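Local coordinates for protein pectate lyase (Cellvibrio cellulosa, PDB 1GXM) that probably cleaves pectate (polygalacturonate) by anti-beta-elimination, as the family 10 polysaccharide lyase catalytic module of a larger enzyme that also has carbohydrate-binding modules, at residues N66-I71 and P121-Y126; L116-F119 and G125-D128; G48-N53 and I77-F82; L41-N46 and L54-V59; S127-F132 and Q202-R207. All blocks are in the same frame, centred on the assembly; numbering follows the deposited sequence.

Contact 1: residues N66-I71 and P121-Y126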
# COMPACT_ATOMS: atom_id res chain seq x y z
N ASN A 66 -0.04 17.67 17.46
CA ASN A 66 -1.47 17.50 17.37
C ASN A 66 -1.96 17.52 15.94
O ASN A 66 -3.12 17.85 15.66
CB ASN A 66 -2.17 18.60 18.17
CG ASN A 66 -3.56 18.23 18.54
OD1 ASN A 66 -4.51 19.00 18.29
ND2 ASN A 66 -3.72 17.06 19.12
N GLU A 67 -1.06 17.18 15.03
CA GLU A 67 -1.39 17.21 13.62
C GLU A 67 -2.01 15.88 13.22
O GLU A 67 -2.01 14.90 13.98
CB GLU A 67 -0.15 17.48 12.78
CG GLU A 67 0.43 18.89 12.97
CD GLU A 67 -0.50 20.05 12.57
OE1 GLU A 67 -1.54 19.87 11.91
OE2 GLU A 67 -0.18 21.21 12.94
N SER A 68 -2.58 15.86 12.03
CA SER A 68 -3.06 14.61 11.48
C SER A 68 -1.91 13.63 11.32
O SER A 68 -0.78 14.00 11.03
CB SER A 68 -3.73 14.83 10.14
OG SER A 68 -4.91 15.56 10.30
N GLY A 69 -2.22 12.37 11.58
CA GLY A 69 -1.33 11.29 11.22
C GLY A 69 -1.49 10.95 9.76
O GLY A 69 -2.46 11.33 9.13
N THR A 70 -0.53 10.23 9.24
CA THR A 70 -0.57 9.82 7.86
C THR A 70 -0.03 8.44 7.67
O THR A 70 0.78 7.95 8.44
CB THR A 70 0.16 10.84 6.97
OG1 THR A 70 -0.01 10.50 5.59
CG2 THR A 70 1.64 10.86 7.20
N ILE A 71 -0.51 7.79 6.61
CA ILE A 71 0.05 6.53 6.14
C ILE A 71 0.78 6.70 4.81
O ILE A 71 1.12 5.73 4.15
CB ILE A 71 -1.04 5.45 6.05
CG1 ILE A 71 -2.18 5.88 5.16
CG2 ILE A 71 -1.55 5.12 7.43
CD1 ILE A 71 -3.10 4.74 4.76
N PRO A 121 -6.95 13.06 11.37
CA PRO A 121 -8.24 13.53 10.86
C PRO A 121 -8.14 14.05 9.44
O PRO A 121 -7.09 14.51 8.99
CB PRO A 121 -8.61 14.64 11.85
CG PRO A 121 -8.01 14.13 13.11
CD PRO A 121 -6.67 13.59 12.71
N LEU A 122 -9.25 13.95 8.75
CA LEU A 122 -9.31 14.29 7.34
C LEU A 122 -8.91 15.72 7.10
O LEU A 122 -9.33 16.64 7.80
CB LEU A 122 -10.71 14.05 6.80
CG LEU A 122 -11.19 12.61 6.90
CD1 LEU A 122 -12.58 12.48 6.31
CD2 LEU A 122 -10.20 11.64 6.24
N LYS A 123 -8.07 15.90 6.09
CA LYS A 123 -7.57 17.20 5.72
C LYS A 123 -8.27 17.80 4.51
O LYS A 123 -8.08 18.98 4.20
CB LYS A 123 -6.09 17.09 5.44
CG LYS A 123 -5.24 17.01 6.69
CD LYS A 123 -4.55 18.36 6.95
CE LYS A 123 -4.23 18.61 8.40
NZ LYS A 123 -5.27 19.37 9.13
N GLY A 124 -9.11 17.00 3.85
CA GLY A 124 -9.79 17.44 2.65
C GLY A 124 -8.96 17.14 1.42
O GLY A 124 -7.76 16.89 1.49
N GLY A 125 -9.62 17.18 0.28
CA GLY A 125 -9.01 16.86 -0.98
C GLY A 125 -8.71 15.39 -1.10
O GLY A 125 -9.29 14.55 -0.40
N TYR A 126 -7.76 15.06 -1.97
CA TYR A 126 -7.57 13.68 -2.35
C TYR A 126 -7.04 12.83 -1.21
O TYR A 126 -7.19 11.65 -1.22
CB TYR A 126 -6.66 13.54 -3.56
CG TYR A 126 -5.20 13.83 -3.29
CD1 TYR A 126 -4.38 12.85 -2.77
CD2 TYR A 126 -4.62 15.05 -3.60
CE1 TYR A 126 -3.04 13.08 -2.53
CE2 TYR A 126 -3.28 15.31 -3.36
CZ TYR A 126 -2.50 14.29 -2.82
OH TYR A 126 -1.16 14.48 -2.57
O HOH W 1 -5.74 17.48 11.97
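Ser68 and Pro121 meet beside the small antiparallel pair formed by strands 69-70 and 119-120, where one chain is about to enter its strand and the other has just left it. Ser68 OG donates a 2.8 Å hydrogen bond to Pro121 O. The C=O...OG angle is 130° and the hydroxyl is tilted 17° from the carbonyl plane, so the bond arrives well to one side of the C=O direction. OG stands beside its own backbone N, opposite the Ser68 carbonyl carbon (chi1 -68°), and this aims it across the gap.

Two apolar groups clasp the hydroxyl from nearly opposite directions. On one side Pro121 CD lies 3.6 Å from Ser68 OG, the ring being set there by a cis peptide bond that precedes it. On the other, Lys123 CE comes within 3.7 Å of Ser68 OG; in the conformer described, the lysine chain folds back through bends at chi2 and chi4.

A water donates to Ser68 OG at 2.7 Å, giving this buried residue's oxygen a second bond. The same water accepts a long, weak bond of 3.4 Å from Lys123 NZ, less certain because the lysine has two conformers. Glu67 OE1 and this NZ are too far apart for contact, with at most a weak long-range attraction. Beyond the serine, backbone bonds join Gly69 to Tyr120 and Ile71 to Gln118, the main-chain pairing of a two-stranded antiparallel ladder, which the serine-to-carbonyl bond continues past its end.

Contact 2: residues L116-F119 and G125-D128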
# COMPACT_ATOMS: atom_id res chain seq x y z
N LEU A 116 -9.34 3.38 4.18
CA LEU A 116 -8.38 4.13 4.99
C LEU A 116 -7.90 5.34 4.22
O LEU A 116 -7.42 5.21 3.09
CB LEU A 116 -7.17 3.28 5.36
CG LEU A 116 -7.50 2.02 6.18
CD1 LEU A 116 -6.25 1.27 6.50
CD2 LEU A 116 -8.16 2.39 7.45
N PRO A 117 -8.01 6.52 4.81
CA PRO A 117 -7.54 7.75 4.18
C PRO A 117 -6.05 7.90 4.33
O PRO A 117 -5.40 7.26 5.14
CB PRO A 117 -8.25 8.82 4.99
CG PRO A 117 -8.33 8.24 6.34
CD PRO A 117 -8.59 6.78 6.14
N GLN A 118 -5.49 8.78 3.53
CA GLN A 118 -4.07 9.07 3.58
C GLN A 118 -3.67 9.82 4.85
O GLN A 118 -2.62 9.57 5.40
CB GLN A 118 -3.66 9.86 2.35
CG GLN A 118 -2.18 9.96 2.17
CD GLN A 118 -1.79 10.83 0.98
OE1 GLN A 118 -1.06 10.39 0.07
NE2 GLN A 118 -2.25 12.04 0.99
N PHE A 119 -4.48 10.79 5.23
CA PHE A 119 -4.28 11.58 6.43
C PHE A 119 -5.55 11.52 7.26
O PHE A 119 -6.65 11.56 6.71
CB PHE A 119 -4.02 13.04 6.11
CG PHE A 119 -2.63 13.34 5.67
CD1 PHE A 119 -2.25 13.07 4.37
CD2 PHE A 119 -1.72 13.91 6.52
CE1 PHE A 119 -0.98 13.36 3.94
CE2 PHE A 119 -0.45 14.21 6.08
CZ PHE A 119 -0.08 13.92 4.81
N GLY A 125 -9.62 17.18 0.28
CA GLY A 125 -9.01 16.86 -0.98
C GLY A 125 -8.71 15.39 -1.10
O GLY A 125 -9.29 14.55 -0.40
N TYR A 126 -7.76 15.06 -1.97
CA TYR A 126 -7.57 13.68 -2.35
C TYR A 126 -7.04 12.83 -1.21
O TYR A 126 -7.19 11.65 -1.22
CB TYR A 126 -6.66 13.54 -3.56
CG TYR A 126 -5.20 13.83 -3.29
CD1 TYR A 126 -4.38 12.85 -2.77
CD2 TYR A 126 -4.62 15.05 -3.60
CE1 TYR A 126 -3.04 13.08 -2.53
CE2 TYR A 126 -3.28 15.31 -3.36
CZ TYR A 126 -2.50 14.29 -2.82
OH TYR A 126 -1.16 14.48 -2.57
N SER A 127 -6.43 13.46 -0.22
CA SER A 127 -5.97 12.76 0.96
C SER A 127 -7.07 12.02 1.71
O SER A 127 -6.79 11.11 2.45
CB SER A 127 -5.23 13.73 1.89
OG SER A 127 -3.95 13.97 1.35
N ASP A 128 -8.32 12.44 1.53
CA ASP A 128 -9.45 11.79 2.20
C ASP A 128 -9.82 10.47 1.54
O ASP A 128 -10.55 9.67 2.13
CB ASP A 128 -10.69 12.69 2.14
CG ASP A 128 -10.59 13.91 2.99
OD1 ASP A 128 -9.55 14.16 3.64
OD2 ASP A 128 -11.56 14.70 2.99
O HOH W 2 0.13 11.86 -2.30
O HOH W 3 -0.94 14.32 0.34
O HOH W 4 -7.22 13.52 4.73
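Gln118 reaches alongside Ser127 with its chain extended beyond CG, while the rings of Phe119 and Tyr126 border its amide. CG lies opposite the residue's backbone N (chi1 -168°), which sends the chain alongside the 3-10 turn at 126-128 toward the Ser127 hydroxyl. NE2 ends at the edge of the Phe119 ring, in the ring plane, and approaches Tyr126 CE1 obliquely at 3.8 Å. Its contact with Ser127 OG is only a weak bond: the two atoms are 2.6 Å apart in the model, yet the N-H...O angle is 115°. Because Ser127 has two conformers, this detail is doubtful.

The main-chain bond is firmer. Gln118 N donates to Ser127 O at 2.9 Å, and Gln118 CB packs 3.4 Å from that same Ser127 O. Pro117 CB also lies close to it, at 3.7 Å from Ser127 O.

Water completes the polar ends. One molecule donates to Gln118 OE1 and a second accepts a weak bond from NE2; each also bonds to Tyr126 OH. A third donates both to Phe119 O and, at 2.7 Å, to Asp128 OD1, whose main partner is Gly124 N within the intervening loop.

The glutamine amide is thus tied to Tyr126 OH by two waters, with perhaps some help from the Ser127 hydroxyl, and the backbone bond carries the pairing. Phe119 N, buried here, finds no partner, a polar cost at the start of strand 119-120.

Contact 3: residues G48-N53 and I77-F82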
# COMPACT_ATOMS: atom_id res chain seq x y z
N GLY A 48 -2.11 9.28 17.80
CA GLY A 48 -1.46 7.99 17.64
C GLY A 48 -0.77 7.77 16.31
O GLY A 48 -0.03 6.81 16.16
N GLY A 49 -1.04 8.63 15.34
CA GLY A 49 -0.36 8.55 14.06
C GLY A 49 0.95 9.31 14.09
O GLY A 49 1.24 10.06 15.02
N TRP A 50 1.72 9.16 13.03
CA TRP A 50 2.92 9.93 12.81
C TRP A 50 2.78 10.82 11.60
O TRP A 50 2.07 10.49 10.66
CB TRP A 50 4.13 9.06 12.56
CG TRP A 50 4.80 8.55 13.81
CD1 TRP A 50 5.93 9.03 14.36
CD2 TRP A 50 4.40 7.44 14.63
NE1 TRP A 50 6.26 8.31 15.48
CE2 TRP A 50 5.34 7.33 15.67
CE3 TRP A 50 3.33 6.54 14.61
CZ2 TRP A 50 5.26 6.35 16.64
CZ3 TRP A 50 3.27 5.56 15.56
CH2 TRP A 50 4.22 5.48 16.57
N PRO A 51 3.52 11.92 11.60
CA PRO A 51 3.65 12.73 10.39
C PRO A 51 4.63 12.01 9.47
O PRO A 51 5.36 11.12 9.91
CB PRO A 51 4.24 14.05 10.90
CG PRO A 51 4.33 13.93 12.34
CD PRO A 51 4.32 12.47 12.70
N LYS A 52 4.65 12.38 8.21
CA LYS A 52 5.60 11.77 7.29
C LYS A 52 6.91 12.53 7.20
O LYS A 52 7.02 13.67 7.66
CB LYS A 52 5.01 11.62 5.89
CG LYS A 52 4.67 12.91 5.22
CD LYS A 52 4.28 12.68 3.79
CE LYS A 52 3.94 13.95 3.08
NZ LYS A 52 3.57 13.63 1.67
N ASN A 53 7.91 11.87 6.63
CA ASN A 53 9.14 12.49 6.14
C ASN A 53 10.08 12.99 7.23
O ASN A 53 10.94 13.82 6.97
CB ASN A 53 8.84 13.65 5.18
CG ASN A 53 8.10 13.21 3.93
OD1 ASN A 53 8.06 12.03 3.59
ND2 ASN A 53 7.51 14.18 3.25
N ILE A 77 2.54 3.25 9.87
CA ILE A 77 2.61 1.81 9.75
C ILE A 77 4.01 1.29 10.01
O ILE A 77 4.17 0.25 10.65
CB ILE A 77 2.02 1.32 8.40
CG1 ILE A 77 2.73 1.94 7.19
CG2 ILE A 77 0.53 1.62 8.38
CD1 ILE A 77 2.30 1.36 5.84
N THR A 78 5.03 2.01 9.58
CA THR A 78 6.39 1.56 9.80
C THR A 78 6.77 1.77 11.26
O THR A 78 7.27 0.87 11.91
CB THR A 78 7.35 2.31 8.91
OG1 THR A 78 6.95 2.19 7.54
CG2 THR A 78 8.73 1.68 8.98
N GLU A 79 6.53 2.97 11.76
CA GLU A 79 6.85 3.30 13.15
C GLU A 79 6.20 2.34 14.12
O GLU A 79 6.83 1.90 15.09
CB GLU A 79 6.43 4.74 13.50
CG GLU A 79 7.27 5.82 12.86
CD GLU A 79 6.81 6.25 11.49
OE1 GLU A 79 6.05 5.51 10.85
OE2 GLU A 79 7.24 7.33 11.06
N MET A 80 4.95 1.97 13.88
CA MET A 80 4.25 1.14 14.85
C MET A 80 4.78 -0.29 14.85
O MET A 80 4.84 -0.93 15.90
CB MET A 80 2.73 1.21 14.70
CG MET A 80 2.17 0.21 13.77
SD MET A 80 0.66 0.79 13.17
CE MET A 80 -0.49 0.01 14.28
N VAL A 81 5.19 -0.79 13.68
CA VAL A 81 5.71 -2.14 13.60
C VAL A 81 7.06 -2.15 14.31
O VAL A 81 7.37 -3.03 15.11
CB VAL A 81 5.84 -2.61 12.14
CG1 VAL A 81 6.64 -3.90 12.04
CG2 VAL A 81 4.45 -2.79 11.53
N PHE A 82 7.88 -1.15 14.00
CA PHE A 82 9.17 -0.97 14.64
C PHE A 82 9.06 -0.90 16.15
O PHE A 82 9.75 -1.63 16.87
CB PHE A 82 9.81 0.28 14.06
CG PHE A 82 11.02 0.74 14.80
CD1 PHE A 82 12.18 -0.02 14.78
CD2 PHE A 82 11.00 1.92 15.50
CE1 PHE A 82 13.30 0.42 15.47
CE2 PHE A 82 12.09 2.37 16.17
CZ PHE A 82 13.25 1.63 16.16
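Trp50 and Glu79 meet face on, and most of the contact is CH-pi in character. Glu79 CB sits 3.5 Å from the centroid of the six-membered ring of Trp50, 8° off the ring normal. Further along the side chain, Glu79 CG lies over the five-membered ring, 3.7 Å from Trp50 CD2. A bend at chi2 (88°) then carries the carboxylate on to the rim of the indole, over CG and toward CB: Glu79 CD is 3.8 Å from Trp50 CG, with the two planes 19° apart and stacked. The two side chains run antiparallel, the glutamate heading back toward the root of the tryptophan.

Glu79 belongs to the first turns of helix 77-90, one of the helices of the alpha/alpha toroid known for this lyase family, and Trp50 comes from the long loop between helix 37-42 and strand 69-70.

The polar bonds of both residues point elsewhere. Glu79 OE2 is hydrogen-bonded to Tyr56 OH and to a glycerol probably from the crystallisation liquor, and Trp50 NE1 to Val40 O, which fixes the indole's position at its edge.

Apolar packing is slighter. Trp50 CZ3 lies 4.5 Å from Met80 CB, and both residues also touch Ala102 of helix 93-109.

Contact 4: residues L41-N46 and L54-V59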
# COMPACT_ATOMS: atom_id res chain seq x y z
N LEU A 41 9.52 7.42 18.87
CA LEU A 41 8.42 7.54 19.81
C LEU A 41 8.01 9.01 19.98
O LEU A 41 6.83 9.35 20.07
CB LEU A 41 8.84 6.95 21.15
CG LEU A 41 7.85 7.07 22.29
CD1 LEU A 41 6.49 6.42 21.99
CD2 LEU A 41 8.47 6.45 23.52
N SER A 42 9.02 9.86 20.05
CA SER A 42 8.83 11.26 20.41
C SER A 42 8.12 12.08 19.33
O SER A 42 7.70 13.19 19.62
CB SER A 42 10.16 11.91 20.75
OG SER A 42 10.93 12.13 19.60
N TYR A 43 7.98 11.54 18.12
CA TYR A 43 7.24 12.23 17.06
C TYR A 43 5.82 11.73 16.87
O TYR A 43 5.09 12.25 16.05
CB TYR A 43 7.99 12.14 15.73
CG TYR A 43 9.19 13.02 15.75
CD1 TYR A 43 9.08 14.37 15.42
CD2 TYR A 43 10.42 12.55 16.16
CE1 TYR A 43 10.18 15.21 15.48
CE2 TYR A 43 11.51 13.39 16.24
CZ TYR A 43 11.38 14.72 15.91
OH TYR A 43 12.47 15.58 15.99
N GLN A 44 5.40 10.73 17.64
CA GLN A 44 4.03 10.28 17.56
C GLN A 44 3.11 11.41 17.96
O GLN A 44 3.31 12.09 18.96
CB GLN A 44 3.81 9.08 18.46
CG GLN A 44 2.53 8.36 18.12
CD GLN A 44 2.30 7.12 18.96
OE1 GLN A 44 2.91 6.96 20.01
NE2 GLN A 44 1.45 6.21 18.47
N GLN A 45 2.09 11.65 17.16
CA GLN A 45 1.11 12.67 17.43
C GLN A 45 0.16 12.18 18.50
O GLN A 45 0.09 11.00 18.81
CB GLN A 45 0.34 13.04 16.16
CG GLN A 45 1.26 13.48 15.02
CD GLN A 45 2.09 14.69 15.37
OE1 GLN A 45 1.61 15.82 15.31
NE2 GLN A 45 3.35 14.46 15.67
N ASN A 46 -0.60 13.12 19.06
CA ASN A 46 -1.56 12.80 20.11
C ASN A 46 -2.56 11.77 19.66
O ASN A 46 -3.00 10.91 20.43
CB ASN A 46 -2.26 14.07 20.59
CG ASN A 46 -1.32 15.03 21.30
OD1 ASN A 46 -0.41 14.61 21.99
ND2 ASN A 46 -1.52 16.31 21.09
N LEU A 54 9.93 12.50 8.45
CA LEU A 54 10.86 12.85 9.52
C LEU A 54 12.13 12.01 9.40
O LEU A 54 12.06 10.80 9.20
CB LEU A 54 10.22 12.64 10.89
CG LEU A 54 9.06 13.61 11.16
CD1 LEU A 54 8.15 13.07 12.26
CD2 LEU A 54 9.58 15.01 11.54
N ASP A 55 13.28 12.67 9.53
CA ASP A 55 14.58 12.00 9.38
C ASP A 55 15.03 11.46 10.73
O ASP A 55 15.87 12.06 11.40
CB ASP A 55 15.60 13.00 8.82
CG ASP A 55 16.89 12.33 8.36
OD1 ASP A 55 17.08 11.10 8.54
OD2 ASP A 55 17.81 13.00 7.82
N TYR A 56 14.48 10.31 11.13
CA TYR A 56 14.71 9.80 12.49
C TYR A 56 16.15 9.46 12.77
O TYR A 56 16.55 9.47 13.91
CB TYR A 56 13.89 8.56 12.76
CG TYR A 56 12.41 8.79 12.65
CD1 TYR A 56 11.76 9.69 13.47
CD2 TYR A 56 11.67 8.08 11.72
CE1 TYR A 56 10.40 9.87 13.37
CE2 TYR A 56 10.32 8.25 11.62
CZ TYR A 56 9.68 9.15 12.43
OH TYR A 56 8.33 9.34 12.32
N ASN A 57 16.91 9.16 11.73
CA ASN A 57 18.33 8.85 11.88
C ASN A 57 19.19 10.07 12.16
O ASN A 57 20.33 9.91 12.59
CB ASN A 57 18.84 8.11 10.65
CG ASN A 57 18.36 6.68 10.62
OD1 ASN A 57 18.17 6.06 11.66
ND2 ASN A 57 18.12 6.15 9.41
N SER A 58 18.67 11.27 11.92
CA SER A 58 19.44 12.48 12.17
C SER A 58 18.89 13.38 13.29
O SER A 58 19.65 14.01 14.01
CB SER A 58 19.64 13.29 10.88
OG SER A 58 18.42 13.56 10.23
N VAL A 59 17.57 13.43 13.44
CA VAL A 59 16.98 14.38 14.36
C VAL A 59 17.00 13.90 15.81
O VAL A 59 17.02 12.70 16.09
CB VAL A 59 15.51 14.77 13.96
CG1 VAL A 59 15.47 15.36 12.56
CG2 VAL A 59 14.55 13.60 14.10
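Tyr43 lies across Leu54, Tyr56 and Val59, whose touching atoms are all on one side of its ring plane, and from root to tip each part of it has a different neighbour. Its CB touches Leu54 CD1 at 3.6 Å. From there CG stands opposite the residue's carbonyl carbon (chi1 -73°), carrying the ring outward past the leucine. Tyr43 CD1 is 3.5 Å from Leu54 CD1, and CE1 on the same flank reaches Leu54 CD2 at 4.0 Å. On the other flank Tyr43 CD2 comes to the edge of the Tyr56 ring, near its plane and 3.9 Å from Tyr56 CE1. The two ring planes are inclined at 59°, with centroids 6.0 Å apart, an oblique pairing.

These residues join the region of helix 37-42 to the irregular loop that leads toward strand 69-70. An inverse gamma turn centred on Asp55 bends that loop, and Asp55 O accepts from both Ser58 N and Val59 N, so the chain curls back and brings Val59 to the far end of the tyrosine.

There Tyr43 CE2 lies 3.7 Å from Val59 CG2, and Tyr43 OH is closer still, 3.4 Å from the same Val59 methyl. The hydroxyl is hydrogen-bonded to Gly60 O, just beyond the segment. Tyr56, for its part, meets Trp32 edge-to-face, its OH being the partner of Glu79. At the base of the tyrosine, Gln45 NE2 donates to Tyr43 O from above the carbonyl plane.

Contact 5: residues S127-F132 and Q202-R207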
# COMPACT_ATOMS: atom_id res chain seq x y z
N SER A 127 -6.43 13.46 -0.22
CA SER A 127 -5.97 12.76 0.96
C SER A 127 -7.07 12.02 1.71
O SER A 127 -6.79 11.11 2.45
CB SER A 127 -5.23 13.73 1.89
OG SER A 127 -3.95 13.97 1.35
N ASP A 128 -8.32 12.44 1.53
CA ASP A 128 -9.45 11.79 2.20
C ASP A 128 -9.82 10.47 1.54
O ASP A 128 -10.55 9.67 2.13
CB ASP A 128 -10.69 12.69 2.14
CG ASP A 128 -10.59 13.91 2.99
OD1 ASP A 128 -9.55 14.16 3.64
OD2 ASP A 128 -11.56 14.70 2.99
N HIS A 129 -9.40 10.27 0.30
CA HIS A 129 -9.79 9.08 -0.43
C HIS A 129 -9.20 7.83 0.20
O HIS A 129 -8.21 7.90 0.91
CB HIS A 129 -9.36 9.13 -1.89
CG HIS A 129 -10.03 10.20 -2.68
ND1 HIS A 129 -11.36 10.52 -2.53
CD2 HIS A 129 -9.54 11.03 -3.63
CE1 HIS A 129 -11.66 11.50 -3.36
NE2 HIS A 129 -10.58 11.82 -4.05
N ALA A 130 -9.82 6.68 -0.07
CA ALA A 130 -9.19 5.40 0.20
C ALA A 130 -7.87 5.40 -0.56
O ALA A 130 -7.84 5.53 -1.79
CB ALA A 130 -10.07 4.26 -0.30
N THR A 131 -6.77 5.28 0.17
CA THR A 131 -5.45 5.55 -0.39
C THR A 131 -4.63 4.30 -0.48
O THR A 131 -4.04 3.85 0.49
CB THR A 131 -4.75 6.58 0.45
OG1 THR A 131 -5.52 7.78 0.40
CG2 THR A 131 -3.40 6.94 -0.17
N PHE A 132 -4.57 3.74 -1.67
CA PHE A 132 -3.68 2.64 -1.93
C PHE A 132 -2.28 3.10 -2.25
O PHE A 132 -1.33 2.36 -2.08
CB PHE A 132 -4.21 1.75 -3.05
CG PHE A 132 -5.53 1.13 -2.73
CD1 PHE A 132 -5.64 0.25 -1.67
CD2 PHE A 132 -6.67 1.42 -3.45
CE1 PHE A 132 -6.84 -0.32 -1.36
CE2 PHE A 132 -7.87 0.85 -3.13
CZ PHE A 132 -7.95 -0.03 -2.09
N GLN A 202 -15.32 4.61 -6.29
CA GLN A 202 -14.93 4.92 -7.65
C GLN A 202 -13.46 5.31 -7.70
O GLN A 202 -12.97 5.94 -6.80
CB GLN A 202 -15.70 6.14 -8.17
CG GLN A 202 -17.21 6.11 -8.31
CD GLN A 202 -17.77 7.52 -8.69
OE1 GLN A 202 -17.01 8.46 -8.92
NE2 GLN A 202 -19.08 7.65 -8.72
N PRO A 203 -12.78 5.03 -8.80
CA PRO A 203 -11.45 5.60 -9.00
C PRO A 203 -11.47 7.10 -8.92
O PRO A 203 -12.39 7.75 -9.38
CB PRO A 203 -11.09 5.16 -10.41
CG PRO A 203 -11.85 3.88 -10.56
CD PRO A 203 -13.17 4.14 -9.89
N LYS A 204 -10.43 7.64 -8.32
CA LYS A 204 -10.27 9.08 -8.16
C LYS A 204 -8.89 9.52 -8.62
O LYS A 204 -7.97 8.71 -8.77
CB LYS A 204 -10.40 9.48 -6.69
CG LYS A 204 -11.72 9.10 -6.08
CD LYS A 204 -12.92 9.84 -6.66
CE LYS A 204 -14.16 9.36 -6.00
NZ LYS A 204 -15.40 10.01 -6.56
N LYS A 205 -8.76 10.81 -8.84
CA LYS A 205 -7.48 11.46 -9.06
C LYS A 205 -6.82 11.75 -7.71
O LYS A 205 -7.47 11.73 -6.66
CB LYS A 205 -7.64 12.81 -9.76
CG LYS A 205 -8.47 12.84 -11.02
CD LYS A 205 -8.55 14.25 -11.63
CE LYS A 205 -9.61 14.41 -12.71
NZ LYS A 205 -9.25 13.75 -13.98
N ALA A 206 -5.53 12.02 -7.75
CA ALA A 206 -4.80 12.51 -6.59
C ALA A 206 -4.15 13.82 -6.98
O ALA A 206 -4.85 14.80 -7.23
CB ALA A 206 -3.84 11.48 -6.03
N ARG A 207 -2.82 13.83 -7.10
CA ARG A 207 -2.13 15.00 -7.59
C ARG A 207 -2.44 15.20 -9.06
O ARG A 207 -3.11 14.39 -9.68
CB ARG A 207 -0.64 14.90 -7.30
CG ARG A 207 -0.39 14.92 -5.81
CD ARG A 207 1.01 14.66 -5.39
NE ARG A 207 1.37 13.28 -5.64
CZ ARG A 207 2.50 12.72 -5.25
NH1 ARG A 207 3.39 13.43 -4.57
NH2 ARG A 207 2.76 11.45 -5.54
O HOH W 5 -9.32 13.68 -5.86
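His129 and Lys204 bury the most surface here, the lysine's aliphatic chain lying over one face of the imidazole. Lys204 CG is 3.6 Å from the centroid of the His129 ring and 10° off its normal, a CH-pi contact. Lys204 CB comes 3.5 Å from His129 NE2, and beyond CG a bend at chi2 (-66°) carries CD past the CE1 corner, where Lys204 CD and His129 CE1 are 3.9 Å apart. The lysine chain runs nearly perpendicular to the histidine side chain. The ammonium group leads away from the ring to a salt bridge with Asp200, and Lys204 NZ also donates to Gln202 OE1 at 3.3 Å.

Lys205 takes part through its backbone. Its carbonyl O lies at the ring's edge, 3.7 Å from His129 CD2. A water in the imidazole plane is bonded to His129 NE2 at 2.9 Å and donates to Lys205 O at 2.8 Å, bridging histidine and loop. The other ring nitrogen, ND1, is hydrogen-bonded to a glycerol, probably from the crystallisation liquor. Lys205 turns its side chain from the histidine at the root, and its NZ forms a salt bridge with Glu212.

His129 directly precedes strand 130-131, whose antiparallel partner is strand 195-196. Lys204 makes backbone bonds to Gln195 of that partner, and Ala130 and Phe132 pack on Tyr177 of helix 161-181, so the loop 202-207 borders a small sheet laid against that helix.

Overall arrangement
From the N terminus, contact 4 comes first, closing a short loop after helix 37-42. Contact 3 crosses it, since its first segment lies within that loop and its second is on helix 77-90; Glu79 and Tyr56 join the two. Contact 1 in turn crosses contact 3, running from strand 69-70 over two helices to the loop after strand 119-120, and Thr70 bonds to Trp50. Contact 2 closes the five-residue loop 120-124 and shares Gly125 and Tyr126 with contact 1. Contact 5 starts where contact 2 ends, sharing Ser127 and Asp128, and spans 69 residues to loop 202-207. Contacts 4 and 5 lie farthest apart, with centres about 26 Å from each other.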